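Local coordinates for tail fiber protein (PDB 5W5P) that probably recognises and degrades the capsular polysaccharide of Acinetobacter baumannii as the trimeric tailspike of a bacteriophage, at residues A[37-42]-A[46-51]; A[444-447]-A[452-455]; A[469-474]-A[597-602]. All blocks are in the same frame, centred on the assembly; numbering follows the deposited sequence.

Contact 1 of 3, residues A[37-42]-A[46-51]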
ATOM      1  N   LEU A  37       6.357 -57.957   5.929  1.00 49.77           N
ATOM      2  CA  LEU A  37       6.184 -57.361   4.612  1.00 48.74           C
ATOM      3  C   LEU A  37       4.770 -57.529   4.076  1.00 46.40           C
ATOM      4  O   LEU A  37       4.508 -57.158   2.927  1.00 46.34           O
ATOM      5  CB  LEU A  37       7.180 -57.976   3.619  1.00 51.23           C
ATOM      6  CG  LEU A  37       8.597 -58.246   4.126  1.00 50.56           C
ATOM      7  CD1 LEU A  37       9.401 -58.999   3.085  1.00 45.32           C
ATOM      8  CD2 LEU A  37       9.284 -56.933   4.496  1.00 43.52           C
ATOM      9  N   LYS A  38       3.862 -58.098   4.874  1.00 47.13           N
ATOM     10  CA  LYS A  38       2.494 -58.374   4.454  1.00 51.03           C
ATOM     11  C   LYS A  38       1.472 -57.577   5.258  1.00 52.74           C
ATOM     12  O   LYS A  38       0.292 -57.944   5.282  1.00 56.98           O
ATOM     13  CB  LYS A  38       2.187 -59.869   4.572  1.00 53.69           C
ATOM     14  CG  LYS A  38       3.232 -60.791   3.970  1.00 53.18           C
ATOM     15  CD  LYS A  38       2.925 -62.234   4.331  1.00 53.02           C
ATOM     16  CE  LYS A  38       3.546 -63.203   3.349  1.00 54.90           C
ATOM     17  NZ  LYS A  38       3.025 -64.586   3.544  1.00 57.21           N
ATOM     18  N   LEU A  39       1.898 -56.500   5.917  1.00 49.34           N
ATOM     19  CA  LEU A  39       1.029 -55.705   6.783  1.00 48.22           C
ATOM     20  C   LEU A  39       0.291 -54.680   5.928  1.00 49.72           C
ATOM     21  O   LEU A  39       0.764 -53.565   5.696  1.00 46.64           O
ATOM     22  CB  LEU A  39       1.839 -55.035   7.885  1.00 44.36           C
ATOM     23  CG  LEU A  39       2.654 -55.978   8.763  1.00 45.51           C
ATOM     24  CD1 LEU A  39       3.476 -55.195   9.764  1.00 42.45           C
ATOM     25  CD2 LEU A  39       1.733 -56.955   9.476  1.00 45.98           C
ATOM     26  N   LYS A  40      -0.892 -55.064   5.456  1.00 50.62           N
ATOM     27  CA  LYS A  40      -1.651 -54.213   4.550  1.00 50.17           C
ATOM     28  C   LYS A  40      -2.511 -53.194   5.293  1.00 50.03           C
ATOM     29  O   LYS A  40      -2.546 -52.020   4.913  1.00 43.33           O
ATOM     30  CB  LYS A  40      -2.523 -55.073   3.630  1.00 48.75           C
ATOM     31  CG  LYS A  40      -3.558 -54.283   2.857  1.00 46.33           C
ATOM     32  CD  LYS A  40      -4.414 -55.174   1.989  1.00 48.07           C
ATOM     33  CE  LYS A  40      -5.077 -54.376   0.871  1.00 54.66           C
ATOM     34  NZ  LYS A  40      -6.507 -54.781   0.695  1.00 56.30           N
ATOM     35  N   THR A  41      -3.191 -53.619   6.356  1.00 47.92           N
ATOM     36  CA  THR A  41      -4.152 -52.788   7.071  1.00 48.17           C
ATOM     37  C   THR A  41      -3.724 -52.592   8.522  1.00 49.62           C
ATOM     38  O   THR A  41      -2.774 -53.210   9.008  1.00 52.79           O
ATOM     39  CB  THR A  41      -5.554 -53.410   7.025  1.00 50.16           C
ATOM     40  OG1 THR A  41      -5.567 -54.611   7.809  1.00 53.14           O
ATOM     41  CG2 THR A  41      -5.947 -53.743   5.590  1.00 46.45           C
ATOM     42  N   PHE A  42      -4.445 -51.705   9.216  1.00 49.83           N
ATOM     43  CA  PHE A  42      -4.192 -51.473  10.635  1.00 48.50           C
ATOM     44  C   PHE A  42      -4.427 -52.732  11.454  1.00 49.28           C
ATOM     45  O   PHE A  42      -3.728 -52.969  12.444  1.00 53.11           O
ATOM     46  CB  PHE A  42      -5.087 -50.343  11.158  1.00 48.71           C
ATOM     47  CG  PHE A  42      -4.516 -48.959  10.979  1.00 46.93           C
ATOM     48  CD1 PHE A  42      -3.554 -48.699  10.016  1.00 44.65           C
ATOM     49  CD2 PHE A  42      -4.960 -47.913  11.776  1.00 44.85           C
ATOM     50  CE1 PHE A  42      -3.044 -47.419   9.855  1.00 43.74           C
ATOM     51  CE2 PHE A  42      -4.452 -46.632  11.623  1.00 43.88           C
ATOM     52  CZ  PHE A  42      -3.492 -46.385  10.662  1.00 41.65           C
ATOM     53  N   ARG A  46      -1.938 -54.623  14.346  1.00 52.54           N
ATOM     54  CA  ARG A  46      -2.352 -54.964  15.706  1.00 55.33           C
ATOM     55  C   ARG A  46      -2.243 -56.459  15.975  1.00 58.55           C
ATOM     56  O   ARG A  46      -2.078 -56.869  17.130  1.00 62.04           O
ATOM     57  CB  ARG A  46      -3.785 -54.488  15.959  1.00 52.36           C
ATOM     58  CG  ARG A  46      -3.928 -52.975  16.066  1.00 47.61           C
ATOM     59  CD  ARG A  46      -5.300 -52.583  16.593  1.00 46.53           C
ATOM     60  NE  ARG A  46      -5.460 -51.138  16.651  1.00 47.33           N
ATOM     61  CZ  ARG A  46      -6.100 -50.421  15.733  1.00 51.60           C
ATOM     62  NH1 ARG A  46      -6.648 -51.019  14.684  1.00 55.92           N
ATOM     63  NH2 ARG A  46      -6.194 -49.106  15.860  1.00 51.17           N
ATOM     64  N   ASN A  47      -2.338 -57.286  14.936  1.00 58.28           N
ATOM     65  CA  ASN A  47      -2.177 -58.726  15.085  1.00 58.42           C
ATOM     66  C   ASN A  47      -0.739 -59.184  14.894  1.00 57.10           C
ATOM     67  O   ASN A  47      -0.449 -60.369  15.089  1.00 58.80           O
ATOM     68  CB  ASN A  47      -3.084 -59.464  14.093  1.00 56.21           C
ATOM     69  CG  ASN A  47      -4.539 -59.427  14.502  1.00 55.85           C
ATOM     70  OD1 ASN A  47      -5.075 -60.405  15.019  1.00 59.06           O
ATOM     71  ND2 ASN A  47      -5.185 -58.289  14.287  1.00 55.77           N
ATOM     72  N   PHE A  48       0.161 -58.280  14.522  1.00 57.14           N
ATOM     73  CA  PHE A  48       1.556 -58.610  14.278  1.00 56.19           C
ATOM     74  C   PHE A  48       2.378 -58.401  15.543  1.00 61.29           C
ATOM     75  O   PHE A  48       2.157 -57.446  16.294  1.00 64.25           O
ATOM     76  CB  PHE A  48       2.101 -57.746  13.139  1.00 53.56           C
ATOM     77  CG  PHE A  48       3.560 -57.957  12.854  1.00 54.63           C
ATOM     78  CD1 PHE A  48       4.008 -59.146  12.299  1.00 54.01           C
ATOM     79  CD2 PHE A  48       4.481 -56.958  13.122  1.00 54.42           C
ATOM     80  CE1 PHE A  48       5.351 -59.338  12.027  1.00 55.25           C
ATOM     81  CE2 PHE A  48       5.827 -57.142  12.850  1.00 53.75           C
ATOM     82  CZ  PHE A  48       6.262 -58.332  12.301  1.00 53.86           C
ATOM     83  N   LYS A  49       3.322 -59.308  15.780  1.00 64.46           N
ATOM     84  CA  LYS A  49       4.241 -59.192  16.900  1.00 63.67           C
ATOM     85  C   LYS A  49       5.631 -58.855  16.386  1.00 63.38           C
ATOM     86  O   LYS A  49       6.107 -59.507  15.446  1.00 65.51           O
ATOM     87  CB  LYS A  49       4.276 -60.493  17.713  1.00 62.64           C
ATOM     88  CG  LYS A  49       2.963 -60.804  18.424  1.00 65.31           C
ATOM     89  CD  LYS A  49       2.881 -62.258  18.870  1.00 69.82           C
ATOM     90  CE  LYS A  49       3.900 -62.563  19.957  1.00 74.86           C
ATOM     91  NZ  LYS A  49       3.864 -63.992  20.381  1.00 79.16           N
ATOM     92  N   PRO A  50       6.303 -57.854  16.952  1.00 58.29           N
ATOM     93  CA  PRO A  50       7.611 -57.456  16.421  1.00 56.14           C
ATOM     94  C   PRO A  50       8.655 -58.539  16.632  1.00 55.35           C
ATOM     95  O   PRO A  50       8.626 -59.282  17.615  1.00 57.17           O
ATOM     96  CB  PRO A  50       7.951 -56.195  17.223  1.00 52.66           C
ATOM     97  CG  PRO A  50       7.182 -56.342  18.491  1.00 53.26           C
ATOM     98  CD  PRO A  50       5.910 -57.050  18.122  1.00 55.27           C
ATOM     99  N   ILE A  51       9.585 -58.623  15.686  1.00 55.69           N
ATOM    100  CA  ILE A  51      10.642 -59.621  15.783  1.00 61.70           C
ATOM    101  C   ILE A  51      11.829 -59.118  16.605  1.00 68.17           C
ATOM    102  O   ILE A  51      12.490 -59.912  17.280  1.00 75.16           O
ATOM    103  CB  ILE A  51      11.086 -60.074  14.382  1.00 62.32           C
ATOM    104  CG1 ILE A  51      11.598 -58.892  13.567  1.00 64.24           C
ATOM    105  CG2 ILE A  51       9.933 -60.742  13.649  1.00 59.46           C
ATOM    106  CD1 ILE A  51      12.212 -59.301  12.251  1.00 67.74           C
TER

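Contact 2 of 3, residues A[444-447]-A[452-455]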
ATOM      1  N   LYS A 444     -13.036  22.110  -5.240  1.00 42.33           N
ATOM      2  CA  LYS A 444     -12.000  21.837  -6.226  1.00 39.06           C
ATOM      3  C   LYS A 444     -10.699  22.463  -5.745  1.00 39.93           C
ATOM      4  O   LYS A 444     -10.660  23.663  -5.454  1.00 38.54           O
ATOM      5  CB  LYS A 444     -12.389  22.388  -7.602  1.00 36.05           C
ATOM      6  CG  LYS A 444     -11.295  22.262  -8.657  1.00 38.04           C
ATOM      7  CD  LYS A 444     -11.603  23.073  -9.914  1.00 40.34           C
ATOM      8  CE  LYS A 444     -12.376  22.252 -10.936  1.00 46.92           C
ATOM      9  NZ  LYS A 444     -11.536  21.150 -11.505  1.00 51.52           N
ATOM     10  N   LEU A 445      -9.647  21.650  -5.639  1.00 41.63           N
ATOM     11  CA  LEU A 445      -8.353  22.152  -5.191  1.00 39.04           C
ATOM     12  C   LEU A 445      -7.858  23.253  -6.121  1.00 37.16           C
ATOM     13  O   LEU A 445      -8.066  23.198  -7.337  1.00 39.94           O
ATOM     14  CB  LEU A 445      -7.336  21.008  -5.128  1.00 39.05           C
ATOM     15  CG  LEU A 445      -6.140  21.178  -4.184  1.00 37.85           C
ATOM     16  CD1 LEU A 445      -6.601  21.381  -2.751  1.00 39.30           C
ATOM     17  CD2 LEU A 445      -5.195  19.984  -4.280  1.00 36.39           C
ATOM     18  N   HIS A 446      -7.198  24.264  -5.542  1.00 36.93           N
ATOM     19  CA  HIS A 446      -6.793  25.432  -6.325  1.00 37.16           C
ATOM     20  C   HIS A 446      -5.796  25.069  -7.414  1.00 37.94           C
ATOM     21  O   HIS A 446      -5.714  25.763  -8.434  1.00 40.84           O
ATOM     22  CB  HIS A 446      -6.209  26.517  -5.413  1.00 36.15           C
ATOM     23  CG  HIS A 446      -4.840  26.209  -4.890  1.00 37.51           C
ATOM     24  ND1 HIS A 446      -3.695  26.424  -5.626  1.00 37.75           N
ATOM     25  CD2 HIS A 446      -4.433  25.722  -3.694  1.00 37.51           C
ATOM     26  CE1 HIS A 446      -2.642  26.071  -4.912  1.00 37.32           C
ATOM     27  NE2 HIS A 446      -3.062  25.643  -3.734  1.00 38.79           N
ATOM     28  N   THR A 447      -5.037  23.987  -7.217  1.00 34.98           N
ATOM     29  CA  THR A 447      -4.071  23.553  -8.222  1.00 36.90           C
ATOM     30  C   THR A 447      -4.756  23.176  -9.531  1.00 41.18           C
ATOM     31  O   THR A 447      -4.239  23.467 -10.615  1.00 43.36           O
ATOM     32  CB  THR A 447      -3.264  22.373  -7.687  1.00 39.39           C
ATOM     33  OG1 THR A 447      -4.166  21.348  -7.253  1.00 42.35           O
ATOM     34  CG2 THR A 447      -2.398  22.808  -6.512  1.00 33.27           C
ATOM     35  N   THR A 452      -1.299  28.958  -8.484  1.00 41.77           N
ATOM     36  CA  THR A 452      -0.062  28.572  -7.818  1.00 42.28           C
ATOM     37  C   THR A 452       0.383  29.682  -6.875  1.00 42.68           C
ATOM     38  O   THR A 452       0.160  30.869  -7.132  1.00 44.05           O
ATOM     39  CB  THR A 452       1.059  28.249  -8.831  1.00 42.75           C
ATOM     40  OG1 THR A 452       2.273  27.936  -8.134  1.00 41.94           O
ATOM     41  CG2 THR A 452       1.304  29.426  -9.768  1.00 42.78           C
ATOM     42  N   PHE A 453       1.016  29.281  -5.776  1.00 39.37           N
ATOM     43  CA  PHE A 453       1.437  30.197  -4.730  1.00 39.51           C
ATOM     44  C   PHE A 453       2.956  30.291  -4.686  1.00 39.94           C
ATOM     45  O   PHE A 453       3.665  29.313  -4.938  1.00 40.35           O
ATOM     46  CB  PHE A 453       0.905  29.757  -3.362  1.00 37.08           C
ATOM     47  CG  PHE A 453      -0.567  29.966  -3.198  1.00 38.35           C
ATOM     48  CD1 PHE A 453      -1.472  29.109  -3.802  1.00 34.35           C
ATOM     49  CD2 PHE A 453      -1.051  31.026  -2.448  1.00 43.50           C
ATOM     50  CE1 PHE A 453      -2.831  29.301  -3.660  1.00 36.12           C
ATOM     51  CE2 PHE A 453      -2.416  31.225  -2.298  1.00 44.24           C
ATOM     52  CZ  PHE A 453      -3.307  30.362  -2.905  1.00 38.83           C
ATOM     53  N   ASP A 454       3.446  31.488  -4.378  1.00 38.74           N
ATOM     54  CA  ASP A 454       4.874  31.732  -4.258  1.00 39.57           C
ATOM     55  C   ASP A 454       5.110  32.643  -3.067  1.00 40.62           C
ATOM     56  O   ASP A 454       4.178  33.231  -2.515  1.00 47.60           O
ATOM     57  CB  ASP A 454       5.459  32.352  -5.532  1.00 44.31           C
ATOM     58  CG  ASP A 454       6.852  31.844  -5.836  1.00 44.50           C
ATOM     59  OD1 ASP A 454       7.621  31.605  -4.881  1.00 43.55           O
ATOM     60  OD2 ASP A 454       7.177  31.685  -7.029  1.00 44.93           O
ATOM     61  N   LEU A 455       6.372  32.760  -2.669  1.00 39.68           N
ATOM     62  CA  LEU A 455       6.705  33.505  -1.466  1.00 41.63           C
ATOM     63  C   LEU A 455       8.202  33.780  -1.443  1.00 44.39           C
ATOM     64  O   LEU A 455       8.992  33.048  -2.047  1.00 45.80           O
ATOM     65  CB  LEU A 455       6.269  32.752  -0.200  1.00 38.27           C
ATOM     66  CG  LEU A 455       7.109  31.580   0.318  1.00 39.04           C
ATOM     67  CD1 LEU A 455       6.716  31.232   1.748  1.00 37.24           C
ATOM     68  CD2 LEU A 455       6.959  30.367  -0.580  1.00 37.02           C
TER

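Contact 3 of 3, residues A[469-474]-A[597-602]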
ATOM      1  N   GLY A 469      11.234  59.903   0.135  1.00 60.64           N
ATOM      2  CA  GLY A 469      10.031  59.337   0.703  1.00 57.04           C
ATOM      3  C   GLY A 469       9.480  58.127  -0.018  1.00 56.18           C
ATOM      4  O   GLY A 469       8.503  57.537   0.459  1.00 55.37           O
ATOM      5  N   VAL A 470      10.061  57.740  -1.150  1.00 57.08           N
ATOM      6  CA  VAL A 470       9.649  56.556  -1.892  1.00 54.44           C
ATOM      7  C   VAL A 470      10.555  55.401  -1.485  1.00 57.03           C
ATOM      8  O   VAL A 470      11.776  55.461  -1.676  1.00 56.03           O
ATOM      9  CB  VAL A 470       9.703  56.792  -3.409  1.00 52.92           C
ATOM     10  CG1 VAL A 470       9.261  55.543  -4.152  1.00 53.16           C
ATOM     11  CG2 VAL A 470       8.828  57.977  -3.786  1.00 52.43           C
ATOM     12  N   HIS A 471       9.956  54.350  -0.927  1.00 57.07           N
ATOM     13  CA  HIS A 471      10.681  53.206  -0.387  1.00 57.73           C
ATOM     14  C   HIS A 471      10.341  51.963  -1.202  1.00 57.03           C
ATOM     15  O   HIS A 471       9.164  51.620  -1.356  1.00 56.43           O
ATOM     16  CB  HIS A 471      10.334  52.991   1.088  1.00 58.66           C
ATOM     17  CG  HIS A 471      11.423  52.331   1.872  1.00 59.35           C
ATOM     18  ND1 HIS A 471      11.932  51.093   1.540  1.00 59.18           N
ATOM     19  CD2 HIS A 471      12.105  52.737   2.970  1.00 60.71           C
ATOM     20  CE1 HIS A 471      12.882  50.766   2.399  1.00 60.61           C
ATOM     21  NE2 HIS A 471      13.007  51.747   3.276  1.00 60.08           N
ATOM     22  N   THR A 472      11.367  51.300  -1.729  1.00 54.51           N
ATOM     23  CA  THR A 472      11.159  50.045  -2.437  1.00 55.66           C
ATOM     24  C   THR A 472      10.735  48.977  -1.438  1.00 60.59           C
ATOM     25  O   THR A 472      11.364  48.813  -0.389  1.00 62.33           O
ATOM     26  CB  THR A 472      12.438  49.621  -3.160  1.00 56.21           C
ATOM     27  OG1 THR A 472      12.975  50.725  -3.898  1.00 58.78           O
ATOM     28  CG2 THR A 472      12.167  48.466  -4.109  1.00 56.10           C
ATOM     29  N   VAL A 473       9.660  48.258  -1.748  1.00 56.44           N
ATOM     30  CA  VAL A 473       9.079  47.324  -0.791  1.00 49.94           C
ATOM     31  C   VAL A 473       9.096  45.885  -1.279  1.00 47.83           C
ATOM     32  O   VAL A 473       8.881  44.971  -0.466  1.00 49.87           O
ATOM     33  CB  VAL A 473       7.642  47.735  -0.408  1.00 50.30           C
ATOM     34  CG1 VAL A 473       7.693  48.935   0.513  1.00 55.86           C
ATOM     35  CG2 VAL A 473       6.788  47.992  -1.653  1.00 47.92           C
ATOM     36  N   ALA A 474       9.376  45.642  -2.553  1.00 45.65           N
ATOM     37  CA  ALA A 474       9.284  44.299  -3.102  1.00 46.14           C
ATOM     38  C   ALA A 474       9.975  44.283  -4.455  1.00 46.10           C
ATOM     39  O   ALA A 474      10.178  45.327  -5.083  1.00 45.24           O
ATOM     40  CB  ALA A 474       7.827  43.839  -3.233  1.00 48.88           C
ATOM     41  N   ALA A 597      16.075  51.096   9.998  1.00 59.55           N
ATOM     42  CA  ALA A 597      17.157  50.961   9.034  1.00 58.35           C
ATOM     43  C   ALA A 597      16.761  50.194   7.782  1.00 54.68           C
ATOM     44  O   ALA A 597      17.496  50.245   6.791  1.00 53.21           O
ATOM     45  CB  ALA A 597      18.365  50.273   9.682  1.00 54.62           C
ATOM     46  N   LYS A 598      15.630  49.496   7.788  1.00 53.93           N
ATOM     47  CA  LYS A 598      15.284  48.661   6.648  1.00 56.24           C
ATOM     48  C   LYS A 598      13.807  48.319   6.686  1.00 56.00           C
ATOM     49  O   LYS A 598      13.152  48.396   7.730  1.00 55.56           O
ATOM     50  CB  LYS A 598      16.109  47.369   6.626  1.00 54.33           C
ATOM     51  CG  LYS A 598      15.939  46.523   7.873  1.00 57.84           C
ATOM     52  CD  LYS A 598      16.993  45.433   7.940  1.00 61.09           C
ATOM     53  CE  LYS A 598      17.270  45.017   9.365  1.00 59.94           C
ATOM     54  NZ  LYS A 598      18.341  43.991   9.443  1.00 58.80           N
ATOM     55  N   VAL A 599      13.300  47.924   5.525  1.00 54.27           N
ATOM     56  CA  VAL A 599      11.978  47.330   5.389  1.00 53.15           C
ATOM     57  C   VAL A 599      12.187  45.862   5.043  1.00 52.04           C
ATOM     58  O   VAL A 599      12.748  45.538   3.989  1.00 49.71           O
ATOM     59  CB  VAL A 599      11.133  48.048   4.328  1.00 54.49           C
ATOM     60  CG1 VAL A 599       9.858  47.264   4.046  1.00 46.03           C
ATOM     61  CG2 VAL A 599      10.812  49.459   4.791  1.00 47.97           C
ATOM     62  N   PHE A 600      11.762  44.976   5.944  1.00 51.00           N
ATOM     63  CA  PHE A 600      11.840  43.532   5.736  1.00 47.70           C
ATOM     64  C   PHE A 600      10.479  43.046   5.253  1.00 44.24           C
ATOM     65  O   PHE A 600       9.495  43.086   5.998  1.00 43.88           O
ATOM     66  CB  PHE A 600      12.256  42.821   7.022  1.00 46.63           C
ATOM     67  CG  PHE A 600      12.718  41.409   6.812  1.00 47.06           C
ATOM     68  CD1 PHE A 600      13.873  41.139   6.095  1.00 47.74           C
ATOM     69  CD2 PHE A 600      11.994  40.351   7.332  1.00 48.05           C
ATOM     70  CE1 PHE A 600      14.296  39.826   5.900  1.00 49.03           C
ATOM     71  CE2 PHE A 600      12.411  39.039   7.148  1.00 46.73           C
ATOM     72  CZ  PHE A 600      13.563  38.776   6.433  1.00 44.23           C
ATOM     73  N   SER A 601      10.415  42.586   4.012  1.00 43.79           N
ATOM     74  CA  SER A 601       9.148  42.276   3.365  1.00 42.90           C
ATOM     75  C   SER A 601       8.999  40.766   3.207  1.00 48.52           C
ATOM     76  O   SER A 601       9.843  40.116   2.582  1.00 46.57           O
ATOM     77  CB  SER A 601       9.057  42.973   2.011  1.00 43.07           C
ATOM     78  OG  SER A 601       9.029  44.383   2.173  1.00 47.37           O
ATOM     79  N   SER A 602       7.921  40.219   3.769  1.00 47.30           N
ATOM     80  CA  SER A 602       7.530  38.824   3.574  1.00 43.27           C
ATOM     81  C   SER A 602       6.431  38.803   2.516  1.00 42.40           C
ATOM     82  O   SER A 602       5.257  39.016   2.826  1.00 45.15           O
ATOM     83  CB  SER A 602       7.051  38.207   4.882  1.00 44.58           C
ATOM     84  OG  SER A 602       8.109  38.079   5.814  1.00 46.88           O
TER

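Contact 1 of 3, residues A[37-42]-A[46-51]
Leu39 meets Phe48 through its two methyl branches: CD1 lies over one face of the phenyl ring, 3.9 Å from Phe48 CD2, while CD2 rests against the root of the same side chain, 3.8 Å from Phe48 CB. The two side chains cross at about a right angle. In Phe48, chi1 of 177° swings the ring out to the leucine and chi2 of 69° turns a face to CD1.

At the other end, Arg46 N donates to Phe42 O over 3.1 Å, a nearly straight bond (169° at the hydrogen). The arginine side chain runs back past that carbonyl, Arg46 CG lying 3.6 Å from Phe42 O, and its guanidinium reaches the base of the phenylalanine, NH1 being 3.9 Å from Phe42 CB. Salt bridges to Asp84 and Asp86 anchor this charged end.

Further out, Val57 touches both Leu39 and Phe48, and Val59 packs on Phe42. The Thr41 side chain caps a backbone N early in helix 42-46 while Asp44 OD2 bonds back to Thr41 N, a reciprocal pattern consistent with a capping box. From the loops before and after it, Leu39 and Phe48 pack beside this single capped turn, which lies against a small antiparallel sheet.

Contact 2 of 3, residues A[444-447]-A[452-455]
His446 places CG between its backbone N and carbonyl carbon (chi1 73°), whereas Phe453 has CG anti to its carbonyl carbon (chi1 -72°); these two torsions turn the imidazole and the phenyl ring towards each other. The result is a T-shaped, edge-to-face aromatic pair that joins the loop leading out of the parallel beta-helix body of the spike to strand 451-461, which is outermost within this chain in an antiparallel sheet of the C-terminal part.

The phenylalanine supplies the edge and the histidine the face. Their planes stand at 76° and the ring centroids are 4.8 Å apart. CE1 of Phe453 sits over the centre of the imidazole, 3.4 Å above its plane, and the neighbouring CD1 inclines towards one side of the ring, 3.4 Å from His446 CE1. On the opposite face of the imidazole, CG2 of Thr447 covers a position nearer the rim, so the ring is sandwiched between a methyl group and an aromatic edge.

Both ring nitrogens of the histidine are hydrogen-bonded. ND1 pairs with Val451 O, just before the strand segment, and NE2 with the backbone N of His446 of the second subunit; in turn, the backbone N of this His446 bonds to His446 NE2 of the third subunit, so the histidines link the three chains in a ring. The rotation of the buried imidazole is thus fixed by hydrogen bonds at both nitrogens, while Phe453 and Thr447 cover its faces, and the contact belongs to the trimer interface. Asp454 adds a salt bridge to Arg438 of the second subunit. The other carboxylate oxygen, Asp454 OD1, accepts from Leu455 N at 2.8 Å through its anti lone pair.

Contact 3 of 3, residues A[469-474]-A[597-602]
The imidazole of His471 carries the CG2 methyl of Val599 over one face, 3.4 Å above the plane and shifted towards the rim. This is a CH-pi contact: Val599 CG2 is 3.6 Å from the ring centroid and 20° off the ring normal, and its closest ring atom is His471 CE1 at 3.4 Å. At the edge, His471 ND1 donates to Thr472 O over 3.0 Å; that acceptor lies almost in the imidazole plane, although the donor stands well above the carbonyl plane. NE2 bonds to Ser462 OG, and Tyr585 forms an edge-to-face pair with the ring.

In Val599, chi1 of 170° puts CG1 anti to the backbone N and CG2 beside it, which sends CG2 to the histidine and CG1 towards Val473 CG1, at a looser 4.5 Å. Further along, Ser601 OG donates to Val473 O over 2.7 Å, approaching in the carbonyl plane on a lone pair.

The two strands, 470-474 and 598-602, run in nearly the same direction, 21° apart, with axes 7.2 Å from each other at closest approach. They belong to different antiparallel sheets, joined here by side-chain packing and one side-chain-to-backbone hydrogen bond; Met500 and Met502 of strand 492-503 extend the apolar packing. Val473 and Ala474 both face Leu580 in a classic beta bulge. The bonds from ND1 and NE2 fix the rotation of the imidazole under the Val599 methyl, and Ser601 OG gives a partner to the buried carbonyl of Val473, a residue of the bulge.

How the contacts relate
The contacts follow one another along an elongated chain, each closing before the next opens. Contact 1 lies near the N-terminal end, on the opposite side of the chain's centre from the other two; its centre is about 85 Å from that of contact 2 and about 106 Å from that of contact 3. The parallel beta-helix body separates it from both. Contacts 2 and 3 lie closer, with centres about 26 Å and nearest atoms about 7 Å apart; they do not touch, but both reach the same sheet, through adjacent strands 451-461 and 598-608. All three touch the second subunit. A zinc ion lies about 9 Å from the Leu39 side chain of contact 1.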